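Long-range contacts in alpha-1,4-endofucoidanase (Mariniflexile fucanivorans, PDB 6DLH), which cleaves internal alpha-1,4-linked fucose bonds of the sulfated algal polysaccharide fucoidan, as a retaining glycoside hydrolase of family GH107: residues 79-87 against 130-138; 466-474 against 482-490. All blocks are in the same frame, centred on the assembly; numbering follows the deposited sequence.

Contact 1: 79-87 against 130-138. With CA (calcium ion), chain H.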
loop_
_atom_site.group_PDB
_atom_site.type_symbol
_atom_site.label_atom_id
_atom_site.label_comp_id
_atom_site.label_asym_id
_atom_site.label_seq_id
_atom_site.Cartn_x
_atom_site.Cartn_y
_atom_site.Cartn_z
ATOM N N ASP A 79 -4.992 -3.312 17.371
ATOM C CA ASP A 79 -6.349 -3.640 16.971
ATOM C C ASP A 79 -6.522 -3.482 15.461
ATOM O O ASP A 79 -7.265 -4.240 14.843
ATOM C CB ASP A 79 -7.361 -2.828 17.783
ATOM C CG ASP A 79 -7.294 -3.129 19.272
ATOM O OD1 ASP A 79 -7.590 -4.282 19.656
ATOM O OD2 ASP A 79 -6.927 -2.217 20.047
ATOM N N TYR A 80 -5.837 -2.503 14.864
ATOM C CA TYR A 80 -6.095 -2.188 13.467
ATOM C C TYR A 80 -4.915 -1.442 12.847
ATOM O O TYR A 80 -4.048 -0.925 13.556
ATOM C CB TYR A 80 -7.423 -1.432 13.320
ATOM C CG TYR A 80 -7.434 -0.017 13.848
ATOM C CD1 TYR A 80 -7.615 0.253 15.204
ATOM C CD2 TYR A 80 -7.276 1.061 12.987
ATOM C CE1 TYR A 80 -7.627 1.559 15.682
ATOM C CE2 TYR A 80 -7.296 2.369 13.448
ATOM C CZ TYR A 80 -7.461 2.617 14.801
ATOM O OH TYR A 80 -7.460 3.908 15.249
ATOM N N VAL A 81 -4.905 -1.407 11.507
ATOM C CA VAL A 81 -3.918 -0.693 10.716
ATOM C C VAL A 81 -4.653 0.138 9.660
ATOM O O VAL A 81 -5.597 -0.349 9.034
ATOM C CB VAL A 81 -2.936 -1.677 10.054
ATOM C CG1 VAL A 81 -1.937 -0.971 9.138
ATOM C CG2 VAL A 81 -2.211 -2.545 11.074
ATOM N N GLN A 82 -4.199 1.387 9.468
ATOM C CA GLN A 82 -4.688 2.267 8.418
ATOM C C GLN A 82 -3.874 2.050 7.145
ATOM O O GLN A 82 -2.645 2.034 7.187
ATOM C CB GLN A 82 -4.655 3.738 8.854
ATOM C CG GLN A 82 -5.129 4.705 7.770
ATOM C CD GLN A 82 -5.110 6.164 8.166
ATOM O OE1 GLN A 82 -4.578 7.006 7.447
ATOM N NE2 GLN A 82 -5.692 6.480 9.315
ATOM N N LEU A 83 -4.592 1.881 6.026
ATOM C CA LEU A 83 -4.019 1.684 4.704
ATOM C C LEU A 83 -4.507 2.797 3.781
ATOM O O LEU A 83 -5.607 3.316 3.954
ATOM C CB LEU A 83 -4.490 0.339 4.143
ATOM C CG LEU A 83 -4.148 -0.900 4.964
ATOM C CD1 LEU A 83 -4.971 -2.088 4.470
ATOM C CD2 LEU A 83 -2.655 -1.200 4.890
ATOM N N PRO A 84 -3.735 3.186 2.747
ATOM C CA PRO A 84 -4.263 4.096 1.732
ATOM C C PRO A 84 -5.265 3.323 0.881
ATOM O O PRO A 84 -5.113 2.113 0.708
ATOM C CB PRO A 84 -3.027 4.411 0.883
ATOM C CG PRO A 84 -2.141 3.194 1.053
ATOM C CD PRO A 84 -2.350 2.765 2.487
ATOM N N LEU A 85 -6.320 4.020 0.429
ATOM C CA LEU A 85 -6.905 3.739 -0.876
ATOM C C LEU A 85 -6.320 4.748 -1.860
ATOM O O LEU A 85 -5.916 4.369 -2.955
ATOM C CB LEU A 85 -8.435 3.806 -0.845
ATOM C CG LEU A 85 -9.125 3.854 -2.214
ATOM C CD1 LEU A 85 -8.677 2.708 -3.122
ATOM C CD2 LEU A 85 -10.643 3.836 -2.071
ATOM N N THR A 86 -6.262 6.023 -1.436
ATOM C CA THR A 86 -5.522 7.055 -2.151
ATOM C C THR A 86 -4.408 7.577 -1.255
ATOM O O THR A 86 -4.422 7.336 -0.051
ATOM C CB THR A 86 -6.413 8.230 -2.585
ATOM O OG1 THR A 86 -6.368 9.264 -1.599
ATOM C CG2 THR A 86 -7.845 7.825 -2.872
ATOM N N SER A 87 -3.460 8.296 -1.862
ATOM C CA SER A 87 -2.420 9.001 -1.135
ATOM C C SER A 87 -2.887 10.424 -0.823
ATOM O O SER A 87 -3.918 10.860 -1.327
ATOM C CB SER A 87 -1.128 8.959 -1.895
ATOM O OG SER A 87 -0.708 7.610 -2.090
ATOM N N LEU A 130 -4.253 -3.822 -2.480
ATOM C CA LEU A 130 -5.097 -3.534 -1.331
ATOM C C LEU A 130 -5.768 -4.806 -0.818
ATOM O O LEU A 130 -5.782 -5.041 0.390
ATOM C CB LEU A 130 -6.123 -2.458 -1.703
ATOM C CG LEU A 130 -6.991 -1.947 -0.554
ATOM C CD1 LEU A 130 -6.139 -1.423 0.595
ATOM C CD2 LEU A 130 -7.951 -0.871 -1.039
ATOM N N LEU A 131 -6.321 -5.622 -1.727
ATOM C CA LEU A 131 -6.988 -6.852 -1.323
ATOM C C LEU A 131 -5.998 -7.762 -0.602
ATOM O O LEU A 131 -6.362 -8.459 0.348
ATOM C CB LEU A 131 -7.577 -7.565 -2.547
ATOM C CG LEU A 131 -8.287 -8.892 -2.262
ATOM C CD1 LEU A 131 -9.430 -8.714 -1.272
ATOM C CD2 LEU A 131 -8.792 -9.541 -3.547
ATOM N N SER A 132 -4.750 -7.752 -1.081
ATOM C CA SER A 132 -3.684 -8.503 -0.442
ATOM C C SER A 132 -3.546 -8.066 1.023
ATOM O O SER A 132 -3.673 -8.887 1.941
ATOM C CB SER A 132 -2.402 -8.347 -1.218
ATOM O OG SER A 132 -1.378 -9.147 -0.654
ATOM N N TRP A 133 -3.331 -6.757 1.222
ATOM C CA TRP A 133 -3.108 -6.179 2.539
ATOM C C TRP A 133 -4.315 -6.442 3.437
ATOM O O TRP A 133 -4.161 -6.842 4.596
ATOM C CB TRP A 133 -2.805 -4.680 2.440
ATOM C CG TRP A 133 -1.826 -4.272 1.379
ATOM C CD1 TRP A 133 -0.826 -5.022 0.831
ATOM C CD2 TRP A 133 -1.725 -2.972 0.769
ATOM N NE1 TRP A 133 -0.132 -4.290 -0.097
ATOM C CE2 TRP A 133 -0.663 -3.028 -0.157
ATOM C CE3 TRP A 133 -2.434 -1.772 0.908
ATOM C CZ2 TRP A 133 -0.294 -1.928 -0.931
ATOM C CZ3 TRP A 133 -2.075 -0.688 0.138
ATOM C CH2 TRP A 133 -1.021 -0.769 -0.773
ATOM N N LEU A 134 -5.519 -6.256 2.877
ATOM C CA LEU A 134 -6.757 -6.429 3.624
ATOM C C LEU A 134 -6.855 -7.850 4.185
ATOM O O LEU A 134 -7.239 -8.032 5.340
ATOM C CB LEU A 134 -7.952 -6.101 2.716
ATOM C CG LEU A 134 -8.204 -4.623 2.397
ATOM C CD1 LEU A 134 -9.319 -4.488 1.362
ATOM C CD2 LEU A 134 -8.558 -3.827 3.652
ATOM N N LYS A 135 -6.500 -8.853 3.370
ATOM C CA LYS A 135 -6.641 -10.252 3.762
ATOM C C LYS A 135 -5.537 -10.654 4.738
ATOM O O LYS A 135 -5.786 -11.403 5.679
ATOM C CB LYS A 135 -6.710 -11.181 2.542
ATOM C CG LYS A 135 -8.046 -11.168 1.807
ATOM C CD LYS A 135 -8.045 -11.911 0.485
ATOM C CE LYS A 135 -8.360 -13.383 0.648
ATOM N NZ LYS A 135 -8.752 -14.000 -0.641
ATOM N N ALA A 136 -4.326 -10.142 4.515
ATOM C CA ALA A 136 -3.210 -10.372 5.422
ATOM C C ALA A 136 -3.516 -9.805 6.811
ATOM O O ALA A 136 -3.181 -10.417 7.827
ATOM C CB ALA A 136 -1.944 -9.792 4.836
ATOM N N LEU A 137 -4.187 -8.647 6.853
ATOM C CA LEU A 137 -4.531 -8.027 8.121
ATOM C C LEU A 137 -5.603 -8.845 8.832
ATOM O O LEU A 137 -5.525 -9.049 10.046
ATOM C CB LEU A 137 -4.988 -6.583 7.886
ATOM C CG LEU A 137 -3.868 -5.566 7.661
ATOM C CD1 LEU A 137 -4.438 -4.230 7.192
ATOM C CD2 LEU A 137 -3.043 -5.384 8.927
ATOM N N ARG A 138 -6.596 -9.311 8.062
ATOM C CA ARG A 138 -7.642 -10.179 8.582
ATOM C C ARG A 138 -7.000 -11.427 9.179
ATOM O O ARG A 138 -7.285 -11.794 10.315
ATOM C CB ARG A 138 -8.637 -10.562 7.479
ATOM C CG ARG A 138 -9.641 -11.637 7.880
ATOM C CD ARG A 138 -10.546 -11.256 9.045
ATOM N NE ARG A 138 -11.364 -10.074 8.778
ATOM C CZ ARG A 138 -12.557 -10.085 8.191
ATOM N NH1 ARG A 138 -13.147 -11.233 7.900
ATOM N NH2 ARG A 138 -13.145 -8.945 7.876
HETATM CA CA CA H . -6.588 -3.850 21.757
HETATM O O HOH W 1 -5.966 -1.787 22.911
HETATM O O HOH W 2 -5.890 -4.396 24.200
HETATM O O HOH W 3 -6.815 -6.200 21.716
HETATM O O HOH W 4 -8.691 -3.359 22.524
#
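Strand 80-84, which presents Val81 and Leu83 to the helix, and helix 130-138, which meets them with Leu130, Trp133, Leu134 and Leu137, run almost exactly antiparallel (174°), with axes 9.9 Å apart at closest approach. Leu83 is the hub. Its CG stands anti to the carbonyl carbon (chi1 -59°), and from there CD1 touches all four of those helix residues. It meets CD1 of Leu137 tip to tip at 3.5 Å and lies 3.9 Å from CB of Trp133, while the other methyl, CD2 of Leu83, reaches the indole at CE3 of Trp133, 4.0 Å away. Two residues earlier in the strand, CG2 of Val81 touches CD2 of Leu137 at 3.7 Å, the two side chains crossing at about a right angle, so CD2 of Leu137 turns mainly to Val81 and CD1 mainly to Leu83. At the other end, Pro84 CG lies 4.0 Å from CZ3 of Trp133, and Leu130 CD1 comes to 3.7 Å from Pro84 O. Trp133 directs its NE1 out of the contact, to a hydrogen bond with Ile63 O, and its ring packs edge-to-face with Trp50. Gln82 points to the reverse face of the strand and bonds Glu145 on the adjacent strand 143-149, which follows the helix: a beta-alpha-beta crossover in the parallel sheet, consistent with the barrel-like fold of GH29 relatives. At the N-terminal end of segment 79-87, Asp79 grips a calcium ion with both carboxylate oxygens; Thr77 O and four waters complete seven ligand atoms. No hydrogen bond joins strand to helix. Cohesion here is thus apolar, between wholly buried side chains, with the indole's one polar atom satisfied elsewhere and the calcium site away from the apolar interface.

Contact 2: 466-474 against 482-490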
loop_
_atom_site.group_PDB
_atom_site.type_symbol
_atom_site.label_atom_id
_atom_site.label_comp_id
_atom_site.label_asym_id
_atom_site.label_seq_id
_atom_site.Cartn_x
_atom_site.Cartn_y
_atom_site.Cartn_z
ATOM N N LEU A 466 -19.359 -27.690 17.880
ATOM C CA LEU A 466 -18.034 -27.988 17.357
ATOM C C LEU A 466 -18.096 -29.196 16.426
ATOM O O LEU A 466 -18.997 -30.029 16.546
ATOM C CB LEU A 466 -17.096 -28.290 18.530
ATOM C CG LEU A 466 -16.457 -27.081 19.209
ATOM C CD1 LEU A 466 -17.463 -26.366 20.102
ATOM C CD2 LEU A 466 -15.246 -27.519 20.022
ATOM N N PRO A 467 -17.131 -29.340 15.482
ATOM C CA PRO A 467 -16.995 -30.579 14.713
ATOM C C PRO A 467 -16.779 -31.761 15.659
ATOM O O PRO A 467 -16.015 -31.660 16.623
ATOM C CB PRO A 467 -15.748 -30.333 13.851
ATOM C CG PRO A 467 -15.636 -28.819 13.756
ATOM C CD PRO A 467 -16.135 -28.322 15.096
ATOM N N ALA A 468 -17.497 -32.862 15.392
ATOM C CA ALA A 468 -17.371 -34.087 16.161
ATOM C C ALA A 468 -15.933 -34.601 16.076
ATOM O O ALA A 468 -15.473 -35.313 16.973
ATOM C CB ALA A 468 -18.349 -35.119 15.645
ATOM N N TRP A 469 -15.241 -34.216 14.991
ATOM C CA TRP A 469 -13.906 -34.704 14.685
ATOM C C TRP A 469 -12.811 -33.933 15.428
ATOM O O TRP A 469 -11.666 -34.381 15.445
ATOM C CB TRP A 469 -13.660 -34.731 13.169
ATOM C CG TRP A 469 -13.966 -33.456 12.440
ATOM C CD1 TRP A 469 -15.103 -33.166 11.740
ATOM C CD2 TRP A 469 -13.106 -32.308 12.298
ATOM N NE1 TRP A 469 -15.011 -31.920 11.176
ATOM C CE2 TRP A 469 -13.799 -31.368 11.499
ATOM C CE3 TRP A 469 -11.822 -31.979 12.764
ATOM C CZ2 TRP A 469 -13.259 -30.123 11.173
ATOM C CZ3 TRP A 469 -11.288 -30.748 12.436
ATOM C CH2 TRP A 469 -12.001 -29.833 11.655
ATOM N N LEU A 470 -13.168 -32.800 16.054
ATOM C CA LEU A 470 -12.203 -31.880 16.645
ATOM C C LEU A 470 -11.904 -32.263 18.096
ATOM O O LEU A 470 -12.816 -32.471 18.897
ATOM C CB LEU A 470 -12.744 -30.448 16.542
ATOM C CG LEU A 470 -11.759 -29.324 16.881
ATOM C CD1 LEU A 470 -10.737 -29.112 15.767
ATOM C CD2 LEU A 470 -12.500 -28.027 17.179
ATOM N N THR A 471 -10.603 -32.378 18.407
ATOM C CA THR A 471 -10.104 -32.496 19.772
ATOM C C THR A 471 -9.357 -31.207 20.137
ATOM O O THR A 471 -8.728 -30.574 19.285
ATOM C CB THR A 471 -9.247 -33.762 19.959
ATOM O OG1 THR A 471 -10.003 -34.943 19.663
ATOM C CG2 THR A 471 -8.672 -33.902 21.353
ATOM N N ILE A 472 -9.456 -30.824 21.413
ATOM C CA ILE A 472 -8.748 -29.687 21.977
ATOM C C ILE A 472 -7.879 -30.204 23.121
ATOM O O ILE A 472 -8.386 -30.584 24.179
ATOM C CB ILE A 472 -9.735 -28.592 22.435
ATOM C CG1 ILE A 472 -10.481 -27.978 21.243
ATOM C CG2 ILE A 472 -9.013 -27.533 23.265
ATOM C CD1 ILE A 472 -11.456 -26.877 21.600
ATOM N N SER A 473 -6.565 -30.244 22.881
ATOM C CA SER A 473 -5.648 -30.823 23.848
ATOM C C SER A 473 -4.499 -29.863 24.133
ATOM O O SER A 473 -4.232 -28.954 23.352
ATOM C CB SER A 473 -5.145 -32.186 23.409
ATOM O OG SER A 473 -4.581 -32.133 22.107
ATOM N N GLN A 474 -3.822 -30.099 25.257
ATOM C CA GLN A 474 -2.654 -29.320 25.628
ATOM C C GLN A 474 -1.391 -30.100 25.253
ATOM O O GLN A 474 -1.070 -31.112 25.878
ATOM C CB GLN A 474 -2.744 -28.942 27.107
ATOM C CG GLN A 474 -1.416 -28.493 27.691
ATOM C CD GLN A 474 -1.573 -27.292 28.583
ATOM O OE1 GLN A 474 -0.925 -26.270 28.381
ATOM N NE2 GLN A 474 -2.440 -27.413 29.578
ATOM N N LEU A 482 -5.956 -27.465 18.410
ATOM C CA LEU A 482 -7.187 -27.894 17.777
ATOM C C LEU A 482 -6.786 -28.831 16.643
ATOM O O LEU A 482 -6.085 -28.417 15.715
ATOM C CB LEU A 482 -7.893 -26.654 17.220
ATOM C CG LEU A 482 -8.825 -25.905 18.172
ATOM C CD1 LEU A 482 -8.101 -25.431 19.427
ATOM C CD2 LEU A 482 -9.476 -24.732 17.454
ATOM N N SER A 483 -7.201 -30.100 16.750
ATOM C CA SER A 483 -6.802 -31.084 15.758
ATOM C C SER A 483 -7.866 -32.163 15.579
ATOM O O SER A 483 -8.757 -32.329 16.409
ATOM C CB SER A 483 -5.429 -31.668 16.049
ATOM O OG SER A 483 -5.454 -32.519 17.186
ATOM N N GLY A 484 -7.719 -32.888 14.467
ATOM C CA GLY A 484 -8.617 -33.938 14.022
ATOM C C GLY A 484 -8.518 -34.091 12.507
ATOM O O GLY A 484 -7.691 -33.435 11.875
ATOM N N THR A 485 -9.358 -34.964 11.941
ATOM C CA THR A 485 -9.475 -35.071 10.497
ATOM C C THR A 485 -10.945 -34.974 10.111
ATOM O O THR A 485 -11.734 -35.850 10.461
ATOM C CB THR A 485 -8.822 -36.353 9.966
ATOM O OG1 THR A 485 -7.445 -36.319 10.339
ATOM C CG2 THR A 485 -8.934 -36.492 8.462
ATOM N N PRO A 486 -11.363 -33.904 9.394
ATOM C CA PRO A 486 -12.712 -33.845 8.835
ATOM C C PRO A 486 -12.839 -34.966 7.807
ATOM O O PRO A 486 -11.879 -35.247 7.088
ATOM C CB PRO A 486 -12.762 -32.473 8.141
ATOM C CG PRO A 486 -11.306 -32.131 7.883
ATOM C CD PRO A 486 -10.558 -32.718 9.063
ATOM N N PRO A 487 -13.997 -35.663 7.730
ATOM C CA PRO A 487 -14.264 -36.594 6.632
ATOM C C PRO A 487 -14.369 -35.843 5.305
ATOM O O PRO A 487 -14.537 -34.622 5.301
ATOM C CB PRO A 487 -15.617 -37.224 7.002
ATOM C CG PRO A 487 -16.261 -36.221 7.941
ATOM C CD PRO A 487 -15.103 -35.605 8.701
ATOM N N VAL A 488 -14.279 -36.594 4.198
ATOM C CA VAL A 488 -14.352 -36.070 2.839
ATOM C C VAL A 488 -15.713 -35.405 2.620
ATOM O O VAL A 488 -15.834 -34.486 1.813
ATOM C CB VAL A 488 -14.085 -37.173 1.790
ATOM C CG1 VAL A 488 -14.055 -36.626 0.370
ATOM C CG2 VAL A 488 -12.813 -37.962 2.082
ATOM N N SER A 489 -16.723 -35.869 3.365
ATOM C CA SER A 489 -18.105 -35.437 3.205
ATOM C C SER A 489 -18.411 -34.177 4.020
ATOM O O SER A 489 -19.535 -33.676 3.968
ATOM C CB SER A 489 -19.059 -36.557 3.555
ATOM O OG SER A 489 -18.708 -37.157 4.797
ATOM N N GLU A 490 -17.416 -33.675 4.771
ATOM C CA GLU A 490 -17.568 -32.462 5.570
ATOM C C GLU A 490 -17.724 -31.260 4.639
ATOM O O GLU A 490 -16.895 -31.036 3.759
ATOM C CB GLU A 490 -16.410 -32.296 6.562
ATOM C CG GLU A 490 -16.387 -30.950 7.276
ATOM C CD GLU A 490 -17.412 -30.775 8.384
ATOM O OE1 GLU A 490 -17.125 -31.191 9.530
ATOM O OE2 GLU A 490 -18.491 -30.221 8.101
HETATM O O HOH W 5 -9.644 -35.091 17.100
HETATM O O HOH W 6 -10.381 -36.979 13.778
HETATM O O HOH W 7 -5.787 -31.615 19.575
#
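Trp469 lies across the chain that leaves strand 482-484, and its side chain makes the largest single share of the contact. Trp469 CB starts 3.5 Å from Thr485 O. CG is then placed between the backbone N and the carbonyl carbon (chi1 51°), which lays the indole over Pro486. Pro486 CA sits almost exactly on the normal of the five-membered ring of Trp469, 3.6 Å from its centroid, in a CH-pi contact; Pro486 CB is 3.7 Å from Trp469 CE2, and the proline CD lies near CZ3 and CH2. Pro467 CB and Leu470 CB lie over the opposite face, both toward its rim, while CD1 has Pro487 CD obliquely beside it. At the edge, Trp469 NE1 donates to Glu490 OE1 at 2.8 Å, nearly straight (163°) and in the ring plane. The oxygen uses its anti lone pair, and the carboxylate plane is turned 68° from the indole. Tyr494 OH shares OE1, whereas OE2 bonds Ser492 OG.

Beyond the indole the chains pair as an antiparallel hairpin. Thr471 and Ser483 form a hydrogen-bonded pair, N of Thr471 to O of Ser483 at 2.7 Å and N of Ser483 to O of Thr471 at 3.0 Å; next comes the non-hydrogen-bonded pair of Ile472 and Leu482, whose side chains lie side by side. One water bridges Trp469 O, Thr471 OG1 and Ser483 O. Pro486 on one face, Pro467 and Leu470 on the other and the carboxylate at the edge should restrict both tilt and rotation of the indole, joining the turn that leads into the hairpin of this putative Ig domain to the loop that leaves it.

In the fold
Contact 1 belongs to the core of the parallel-sheet domain, presumably the catalytic one, its centre about 7 Å from that of the chain, whereas contact 2 lies at the surface of a putative Ig domain, about 37 Å from the chain centre. The two centres are 32 Å apart and their nearest atoms about 15 Å, so neither touches the other. A link between the regions is nevertheless visible at the calcium ion of contact 1, where Gln426, nearer in sequence to contact 2, bonds Asp79. Contact 2 stays clear of the calcium site of Glu562, whose side chain is about 11 Å from that of Pro486.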